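Long-range contacts in putative xanthine dehydrogenase YAGS fad-binding subunit (Escherichia coli, PDB 5G5G), which probably oxidises aldehydes in the periplasm as the subunit of an aldehyde oxidase that carries the molybdenum and its pterin cytosine dinucleotide: residues I176-H187 with T280-I291; E362-E370 with N704-R715. All blocks are in the same frame, centred on the assembly; numbering follows the deposited sequence. Where two conformers were deposited one is given.

Interaction 1 (I176-H187 with T280-I291); sequences IDATYTTPDQSH and THRPATLQHLRI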
# COMPACT_ATOMS: atom_id res chain seq x y z
N ILE C 176 31.37 -11.26 -14.32
CA ILE C 176 30.70 -11.50 -13.02
C ILE C 176 29.81 -12.73 -13.10
O ILE C 176 29.39 -13.12 -14.19
CB ILE C 176 29.87 -10.27 -12.51
CG1 ILE C 176 28.71 -9.96 -13.45
CG2 ILE C 176 30.74 -9.04 -12.34
CD1 ILE C 176 27.41 -10.66 -13.08
N ASP C 177 29.62 -13.37 -11.94
CA ASP C 177 28.71 -14.52 -11.76
C ASP C 177 28.08 -14.29 -10.39
O ASP C 177 28.78 -14.37 -9.39
CB ASP C 177 29.48 -15.85 -11.80
CG ASP C 177 28.59 -17.07 -11.61
OD1 ASP C 177 27.61 -16.98 -10.89
OD2 ASP C 177 28.89 -18.16 -12.14
N ALA C 178 26.80 -13.97 -10.36
CA ALA C 178 26.16 -13.54 -9.12
C ALA C 178 24.74 -14.00 -9.12
O ALA C 178 24.17 -14.20 -10.19
CB ALA C 178 26.19 -12.02 -8.96
N THR C 179 24.21 -14.19 -7.91
CA THR C 179 22.84 -14.64 -7.70
C THR C 179 22.12 -13.58 -6.91
O THR C 179 22.68 -13.02 -5.98
CB THR C 179 22.82 -16.02 -6.98
OG1 THR C 179 23.51 -16.98 -7.80
CG2 THR C 179 21.42 -16.55 -6.66
N TYR C 180 20.86 -13.37 -7.27
CA TYR C 180 20.01 -12.33 -6.68
C TYR C 180 18.63 -12.93 -6.36
O TYR C 180 18.16 -13.87 -7.00
CB TYR C 180 19.82 -11.12 -7.60
CG TYR C 180 21.11 -10.56 -8.13
CD1 TYR C 180 21.75 -11.15 -9.24
CD2 TYR C 180 21.72 -9.48 -7.53
CE1 TYR C 180 22.95 -10.64 -9.69
CE2 TYR C 180 22.93 -8.97 -7.99
CZ TYR C 180 23.53 -9.55 -9.08
OH TYR C 180 24.77 -9.12 -9.51
N THR C 181 18.01 -12.41 -5.32
CA THR C 181 16.63 -12.78 -4.99
C THR C 181 15.76 -11.56 -4.79
O THR C 181 16.21 -10.52 -4.27
CB THR C 181 16.50 -13.72 -3.76
OG1 THR C 181 16.95 -13.04 -2.57
CG2 THR C 181 17.33 -14.94 -3.94
N THR C 182 14.50 -11.76 -5.15
CA THR C 182 13.39 -10.83 -4.84
C THR C 182 12.28 -11.63 -4.17
O THR C 182 12.04 -12.78 -4.51
CB THR C 182 12.83 -10.15 -6.05
OG1 THR C 182 12.23 -11.11 -6.95
CG2 THR C 182 13.94 -9.44 -6.80
N PRO C 183 11.62 -11.01 -3.19
CA PRO C 183 10.61 -11.71 -2.44
C PRO C 183 9.24 -11.65 -3.13
O PRO C 183 9.02 -10.88 -4.09
CB PRO C 183 10.56 -10.87 -1.12
CG PRO C 183 10.79 -9.49 -1.57
CD PRO C 183 11.78 -9.63 -2.72
N ASP C 184 8.30 -12.45 -2.59
CA ASP C 184 6.93 -12.27 -2.95
C ASP C 184 6.48 -10.86 -2.55
O ASP C 184 6.87 -10.32 -1.48
CB ASP C 184 6.07 -13.34 -2.26
CG ASP C 184 6.50 -14.74 -2.63
OD1 ASP C 184 6.16 -15.15 -3.74
OD2 ASP C 184 7.17 -15.40 -1.77
N GLN C 185 5.74 -10.21 -3.44
CA GLN C 185 5.23 -8.85 -3.17
C GLN C 185 3.73 -8.80 -3.36
O GLN C 185 3.13 -9.59 -4.13
CB GLN C 185 5.94 -7.77 -4.05
CG GLN C 185 7.45 -7.76 -3.86
CD GLN C 185 8.20 -6.94 -4.91
OE1 GLN C 185 7.70 -6.68 -5.99
NE2 GLN C 185 9.47 -6.60 -4.60
N SER C 186 3.14 -7.76 -2.79
CA SER C 186 1.69 -7.60 -2.74
C SER C 186 1.24 -6.25 -3.26
O SER C 186 1.85 -5.23 -2.97
CB SER C 186 1.19 -7.82 -1.27
OG SER C 186 -0.18 -8.18 -1.24
N HIS C 187 0.06 -6.21 -3.91
CA HIS C 187 -0.37 -4.97 -4.56
C HIS C 187 -0.71 -3.87 -3.56
O HIS C 187 -0.34 -2.70 -3.71
CB HIS C 187 -1.55 -5.21 -5.48
CG HIS C 187 -1.35 -6.39 -6.35
ND1 HIS C 187 -1.65 -7.68 -5.93
CD2 HIS C 187 -0.83 -6.51 -7.59
CE1 HIS C 187 -1.32 -8.52 -6.88
NE2 HIS C 187 -0.83 -7.84 -7.90
N THR C 280 -3.74 -12.44 -5.38
CA THR C 280 -2.49 -12.81 -6.01
C THR C 280 -1.33 -11.97 -5.44
O THR C 280 -1.56 -10.96 -4.77
CB THR C 280 -2.55 -12.62 -7.52
OG1 THR C 280 -2.67 -11.24 -7.85
CG2 THR C 280 -3.73 -13.37 -8.10
N HIS C 281 -0.14 -12.42 -5.78
CA HIS C 281 1.07 -11.75 -5.40
C HIS C 281 2.14 -11.84 -6.51
O HIS C 281 2.10 -12.75 -7.27
CB HIS C 281 1.72 -12.44 -4.17
CG HIS C 281 2.03 -13.89 -4.38
ND1 HIS C 281 3.28 -14.35 -4.71
CD2 HIS C 281 1.23 -14.98 -4.35
CE1 HIS C 281 3.24 -15.66 -4.89
NE2 HIS C 281 2.00 -16.06 -4.67
N ARG C 282 3.05 -10.88 -6.56
CA ARG C 282 4.20 -11.07 -7.43
C ARG C 282 4.99 -12.30 -6.91
O ARG C 282 5.31 -12.32 -5.76
CB ARG C 282 5.14 -9.88 -7.47
CG ARG C 282 6.21 -10.06 -8.56
CD ARG C 282 7.35 -9.04 -8.51
NE ARG C 282 6.91 -7.65 -8.51
CZ ARG C 282 6.53 -6.93 -9.58
NH1 ARG C 282 6.31 -7.48 -10.76
NH2 ARG C 282 6.18 -5.65 -9.41
N PRO C 283 5.33 -13.26 -7.78
CA PRO C 283 6.20 -14.35 -7.33
C PRO C 283 7.57 -13.86 -6.96
O PRO C 283 8.15 -13.02 -7.68
CB PRO C 283 6.28 -15.27 -8.56
CG PRO C 283 5.06 -14.89 -9.40
CD PRO C 283 4.89 -13.46 -9.18
N ALA C 284 8.10 -14.40 -5.87
CA ALA C 284 9.49 -14.31 -5.54
C ALA C 284 10.29 -14.85 -6.71
O ALA C 284 9.78 -15.70 -7.49
CB ALA C 284 9.83 -15.12 -4.29
N THR C 285 11.52 -14.36 -6.85
CA THR C 285 12.45 -14.89 -7.83
C THR C 285 13.81 -15.25 -7.21
O THR C 285 14.22 -14.72 -6.19
CB THR C 285 12.70 -13.95 -9.06
OG1 THR C 285 13.46 -12.80 -8.64
CG2 THR C 285 11.36 -13.50 -9.69
N LEU C 286 14.53 -16.11 -7.90
CA LEU C 286 15.91 -16.47 -7.57
C LEU C 286 16.62 -16.45 -8.95
O LEU C 286 16.26 -17.22 -9.83
CB LEU C 286 15.95 -17.83 -6.88
CG LEU C 286 17.28 -18.35 -6.34
CD1 LEU C 286 17.01 -19.49 -5.37
CD2 LEU C 286 18.23 -18.80 -7.44
N GLN C 287 17.54 -15.53 -9.13
CA GLN C 287 18.08 -15.25 -10.46
C GLN C 287 19.60 -15.42 -10.49
O GLN C 287 20.29 -14.96 -9.57
CB GLN C 287 17.74 -13.84 -10.88
CG GLN C 287 16.24 -13.54 -10.88
CD GLN C 287 15.95 -12.14 -11.32
OE1 GLN C 287 16.36 -11.69 -12.39
NE2 GLN C 287 15.19 -11.46 -10.53
N HIS C 288 20.09 -16.01 -11.56
CA HIS C 288 21.53 -16.25 -11.72
C HIS C 288 21.99 -15.53 -12.99
O HIS C 288 21.51 -15.84 -14.08
CB HIS C 288 21.78 -17.75 -11.79
CG HIS C 288 23.22 -18.12 -11.78
ND1 HIS C 288 23.68 -19.31 -12.30
CD2 HIS C 288 24.31 -17.45 -11.35
CE1 HIS C 288 25.00 -19.37 -12.16
NE2 HIS C 288 25.40 -18.25 -11.58
N LEU C 289 22.93 -14.58 -12.83
CA LEU C 289 23.42 -13.74 -13.92
C LEU C 289 24.92 -13.95 -14.08
O LEU C 289 25.68 -13.82 -13.11
CB LEU C 289 23.13 -12.28 -13.61
CG LEU C 289 21.74 -11.86 -14.05
CD1 LEU C 289 21.30 -10.60 -13.33
CD2 LEU C 289 21.70 -11.61 -15.54
N ARG C 290 25.32 -14.26 -15.31
CA ARG C 290 26.73 -14.42 -15.66
C ARG C 290 26.96 -13.50 -16.87
O ARG C 290 26.34 -13.71 -17.94
CB ARG C 290 27.05 -15.87 -15.97
CG ARG C 290 26.68 -16.81 -14.83
CD ARG C 290 26.68 -18.23 -15.33
NE ARG C 290 28.02 -18.69 -15.44
CZ ARG C 290 28.43 -19.74 -16.17
NH1 ARG C 290 27.57 -20.46 -16.94
NH2 ARG C 290 29.72 -20.09 -16.14
N ILE C 291 27.77 -12.47 -16.69
CA ILE C 291 28.02 -11.48 -17.74
C ILE C 291 29.51 -11.27 -17.90
O ILE C 291 30.21 -11.03 -16.94
CB ILE C 291 27.35 -10.13 -17.47
CG1 ILE C 291 25.93 -10.35 -16.90
CG2 ILE C 291 27.33 -9.30 -18.75
CD1 ILE C 291 25.15 -9.09 -16.57
O HOH W 1 30.73 -19.04 -13.81
O HOH W 2 9.62 -10.90 -6.72
O HOH W 3 7.53 -4.17 -7.13
O HOH W 4 -0.53 -10.69 -2.18
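Ile176 to Thr182 run antiparallel to Thr285 to Ile291, and paired backbone bonds close every second step, as where Leu289 N meets Ala178 O (2.9 Å, nearly straight at 176°). Past the strand ends Gln185 and Arg282 make one more such pair. The Arg282 side chain starts with CB 4.1 Å from Gln185 CB; CD passes Gln185 OE1 at 3.5 Å, and a bend at chi3 (-54°) turns NE onto that oxygen (2.8 Å), which sits at the guanidinium edge. NH2 shares a water with it and reaches Arg350 O, while NH1 pairs with Glu317. Among the strands, Gln287, its OE1 met by His304 NE2, donates from NE2 to Thr285 OG1, which donates to Thr182 OG1 (2.7 Å), and this to a water held by Pro183 O and Pro283 O. At the far end Asp177 OD1 receives His288 NE2 (2.6 Å), lying in the imidazole plane though the donor stands 35° out of the carboxylate plane. Asp177 OD2 makes a looser salt bridge to Arg290 NE (3.5 Å), with a water joining it to NH2. The buried Arg282 charge is thus probably balanced by Glu317, whereas the Asp177 carboxylate would tend to favour a protonated His288.

Interaction 2 (E362-E370 with N704-R715); sequences EIAIDELAE and NAVYNATGIRVR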
# COMPACT_ATOMS: atom_id res chain seq x y z
N GLU C 362 20.34 -4.92 -13.19
CA GLU C 362 20.92 -3.57 -13.03
C GLU C 362 21.88 -3.45 -11.85
O GLU C 362 22.75 -2.58 -11.86
CB GLU C 362 19.79 -2.52 -13.00
CG GLU C 362 19.05 -2.48 -14.32
CD GLU C 362 19.94 -2.07 -15.49
OE1 GLU C 362 20.53 -0.96 -15.41
OE2 GLU C 362 20.06 -2.84 -16.51
N ILE C 363 21.82 -4.39 -10.91
CA ILE C 363 22.95 -4.53 -9.93
C ILE C 363 24.12 -5.21 -10.63
O ILE C 363 25.25 -4.77 -10.47
CB ILE C 363 22.57 -5.31 -8.64
CG1 ILE C 363 21.44 -4.62 -7.90
CG2 ILE C 363 23.79 -5.49 -7.76
CD1 ILE C 363 20.90 -5.37 -6.67
N ALA C 364 23.88 -6.31 -11.34
CA ALA C 364 24.93 -7.05 -12.04
C ALA C 364 25.71 -6.16 -12.98
O ALA C 364 26.95 -6.20 -13.02
CB ALA C 364 24.37 -8.29 -12.78
N ILE C 365 25.01 -5.27 -13.69
CA ILE C 365 25.68 -4.35 -14.60
C ILE C 365 26.56 -3.38 -13.79
O ILE C 365 27.68 -3.07 -14.20
CB ILE C 365 24.62 -3.60 -15.45
CG1 ILE C 365 23.95 -4.54 -16.50
CG2 ILE C 365 25.21 -2.37 -16.18
CD1 ILE C 365 24.84 -5.11 -17.56
N ASP C 366 26.06 -2.88 -12.66
CA ASP C 366 26.85 -2.03 -11.77
C ASP C 366 28.09 -2.79 -11.31
O ASP C 366 29.19 -2.22 -11.28
CB ASP C 366 26.03 -1.55 -10.58
CG ASP C 366 26.62 -0.31 -9.93
OD1 ASP C 366 26.70 0.74 -10.59
OD2 ASP C 366 26.98 -0.38 -8.74
N GLU C 367 27.94 -4.07 -10.96
CA GLU C 367 29.11 -4.90 -10.56
C GLU C 367 30.13 -5.08 -11.68
O GLU C 367 31.34 -4.97 -11.45
CB GLU C 367 28.70 -6.27 -10.01
CG GLU C 367 27.79 -6.18 -8.76
CD GLU C 367 27.61 -7.51 -8.05
OE1 GLU C 367 28.66 -8.10 -7.76
OE2 GLU C 367 26.45 -7.91 -7.81
N LEU C 368 29.63 -5.34 -12.90
CA LEU C 368 30.52 -5.54 -14.01
C LEU C 368 31.24 -4.25 -14.40
O LEU C 368 32.43 -4.28 -14.64
CB LEU C 368 29.78 -6.15 -15.20
CG LEU C 368 30.63 -6.53 -16.41
CD1 LEU C 368 31.77 -7.52 -16.12
CD2 LEU C 368 29.71 -7.06 -17.50
N ALA C 369 30.53 -3.12 -14.38
CA ALA C 369 31.13 -1.82 -14.71
C ALA C 369 32.26 -1.50 -13.70
O ALA C 369 33.35 -1.07 -14.08
CB ALA C 369 30.06 -0.73 -14.71
N GLU C 370 32.01 -1.78 -12.44
CA GLU C 370 32.97 -1.54 -11.38
C GLU C 370 34.21 -2.39 -11.61
O GLU C 370 35.32 -1.90 -11.55
CB GLU C 370 32.34 -1.85 -10.01
CG GLU C 370 33.31 -1.75 -8.86
CD GLU C 370 32.67 -1.98 -7.52
OE1 GLU C 370 31.80 -2.86 -7.42
OE2 GLU C 370 33.06 -1.28 -6.56
N ASN C 704 22.12 0.21 -5.87
CA ASN C 704 23.40 0.66 -6.33
C ASN C 704 23.87 1.91 -5.53
O ASN C 704 25.04 2.08 -5.26
CB ASN C 704 23.33 0.94 -7.80
CG ASN C 704 23.19 -0.35 -8.65
OD1 ASN C 704 23.51 -1.45 -8.22
ND2 ASN C 704 22.78 -0.19 -9.87
N ALA C 705 22.92 2.78 -5.17
CA ALA C 705 23.20 3.96 -4.32
C ALA C 705 23.59 3.55 -2.92
O ALA C 705 24.48 4.14 -2.34
CB ALA C 705 21.99 4.93 -4.29
N VAL C 706 22.90 2.55 -2.35
CA VAL C 706 23.32 1.98 -1.06
C VAL C 706 24.74 1.41 -1.10
O VAL C 706 25.53 1.63 -0.18
CB VAL C 706 22.32 0.93 -0.55
CG1 VAL C 706 22.87 0.18 0.65
CG2 VAL C 706 20.94 1.57 -0.22
N TYR C 707 25.05 0.69 -2.19
CA TYR C 707 26.42 0.22 -2.37
C TYR C 707 27.40 1.40 -2.40
O TYR C 707 28.46 1.38 -1.74
CB TYR C 707 26.59 -0.62 -3.63
CG TYR C 707 28.05 -0.97 -3.85
CD1 TYR C 707 28.70 -1.86 -3.00
CD2 TYR C 707 28.79 -0.41 -4.89
CE1 TYR C 707 30.05 -2.18 -3.16
CE2 TYR C 707 30.13 -0.73 -5.04
CZ TYR C 707 30.74 -1.61 -4.18
OH TYR C 707 32.05 -1.93 -4.33
N ASN C 708 27.09 2.40 -3.22
CA ASN C 708 27.98 3.56 -3.30
C ASN C 708 28.10 4.24 -1.91
O ASN C 708 29.17 4.73 -1.53
CB ASN C 708 27.47 4.54 -4.35
CG ASN C 708 28.37 5.75 -4.49
OD1 ASN C 708 28.02 6.85 -4.06
ND2 ASN C 708 29.56 5.55 -5.04
N ALA C 709 27.03 4.25 -1.13
CA ALA C 709 27.14 4.86 0.22
C ALA C 709 27.96 4.11 1.22
O ALA C 709 28.59 4.75 2.09
CB ALA C 709 25.76 5.09 0.80
N THR C 710 27.93 2.78 1.16
CA THR C 710 28.44 1.94 2.21
C THR C 710 29.58 1.01 1.82
O THR C 710 30.27 0.51 2.68
CB THR C 710 27.35 1.02 2.76
OG1 THR C 710 26.81 0.17 1.72
CG2 THR C 710 26.18 1.83 3.35
N GLY C 711 29.71 0.71 0.54
CA GLY C 711 30.55 -0.37 0.07
C GLY C 711 30.00 -1.78 0.24
O GLY C 711 30.76 -2.73 0.11
N ILE C 712 28.72 -1.92 0.59
CA ILE C 712 28.11 -3.22 0.85
C ILE C 712 27.12 -3.58 -0.26
O ILE C 712 26.10 -2.85 -0.49
CB ILE C 712 27.36 -3.23 2.22
CG1 ILE C 712 28.25 -2.70 3.34
CG2 ILE C 712 26.76 -4.63 2.50
CD1 ILE C 712 27.45 -2.32 4.60
N ARG C 713 27.40 -4.68 -0.98
CA ARG C 713 26.45 -5.21 -1.96
C ARG C 713 25.44 -6.10 -1.28
O ARG C 713 25.82 -6.98 -0.49
CB ARG C 713 27.14 -6.04 -3.01
CG ARG C 713 28.06 -5.28 -3.90
CD ARG C 713 27.29 -4.54 -4.97
NE ARG C 713 28.25 -3.92 -5.87
CZ ARG C 713 27.93 -3.03 -6.81
NH1 ARG C 713 26.69 -2.61 -6.96
NH2 ARG C 713 28.89 -2.55 -7.57
N VAL C 714 24.17 -5.85 -1.49
CA VAL C 714 23.14 -6.72 -0.96
C VAL C 714 22.33 -7.21 -2.16
O VAL C 714 21.73 -6.41 -2.91
CB VAL C 714 22.22 -5.96 0.02
CG1 VAL C 714 21.10 -6.87 0.52
CG2 VAL C 714 23.05 -5.37 1.15
N ARG C 715 22.27 -8.53 -2.32
CA ARG C 715 21.66 -9.10 -3.53
C ARG C 715 20.33 -9.79 -3.27
O ARG C 715 19.73 -10.32 -4.19
CB ARG C 715 22.67 -10.05 -4.19
CG ARG C 715 24.01 -9.43 -4.48
CD ARG C 715 24.88 -10.35 -5.31
NE ARG C 715 26.14 -9.72 -5.59
CZ ARG C 715 27.17 -9.68 -4.75
NH1 ARG C 715 27.14 -10.32 -3.58
NH2 ARG C 715 28.28 -9.06 -5.12
O HOH W 5 27.17 1.75 -7.07
O HOH W 6 30.97 -4.72 -5.47
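Arg713 is clasped between two acids of helix 354-372. NH1 and NH2 both point end-on at Asp366 OD2 (2.9 Å from NH1): NH1 meets OD2 on its anti lone pair and NH2 comes from above the carboxylate plane. NH2 also donates to Glu370 OE1 (2.9 Å), completing an Asp366-Arg713-Glu370 salt-bridge network. The flat group is sandwiched: Glu367 CG lies over one face, 3.7 Å from Arg713 NE, and the Tyr707 ring lies over the other. The bend at chi2 (-79°) folds the arginine back over that ring. Tyr707 OH donates to the syn lone pair of Glu370 OE2 (2.5 Å), and a water joins Glu370 OE1 to Arg713 NE. With an alanine in place of Arg713, Asp366 and Glu370 would probably lose their shared countercharge and a gap would open between Tyr707 and Glu367. In the next shell Arg715 grips Glu367 side-on, NH2 to OE1 (2.8 Å) and NE to OE2 (2.9 Å); OE2 also takes a hydrogen bond from Tyr180 OH. The Asn704 amide stacks on the Asp366 carboxylate, their planes 23° apart, held by ND2 bonds to Glu362 O and Val435 O. A water donates to Asp366 OD2 and Asn704 O. The axes of the helical segments 362-370 and 704-710 come within 11.1 Å, at 40°; Ala364 and Leu368 turn to strand 285-293, and Leu368 and Ala369 meet Phe379 of helix 376-382.

Interactions 1 and 2 lie about 16 Å apart, centre to centre, and meet along strand 174-182, an edge strand of its sheet within this chain. Tyr180 OH reaches Glu367 OE2 (2.7 Å), so this oxygen serves both the sheet and Arg715, and Thr181 N bonds to Arg715 O (2.9 Å), tying the segment 704-715 to the strand's backbone. Helix 354-372 thus packs between the sheet of interaction 1 and the salt bridges of interaction 2. The other end of interaction 1 approaches the molybdenum: the His187 side chain is about 6 Å from the dioxothiomolybdenum ion and bonds to Ala348 O, while Arg282 holds Arg350 O, both residues lining that pocket.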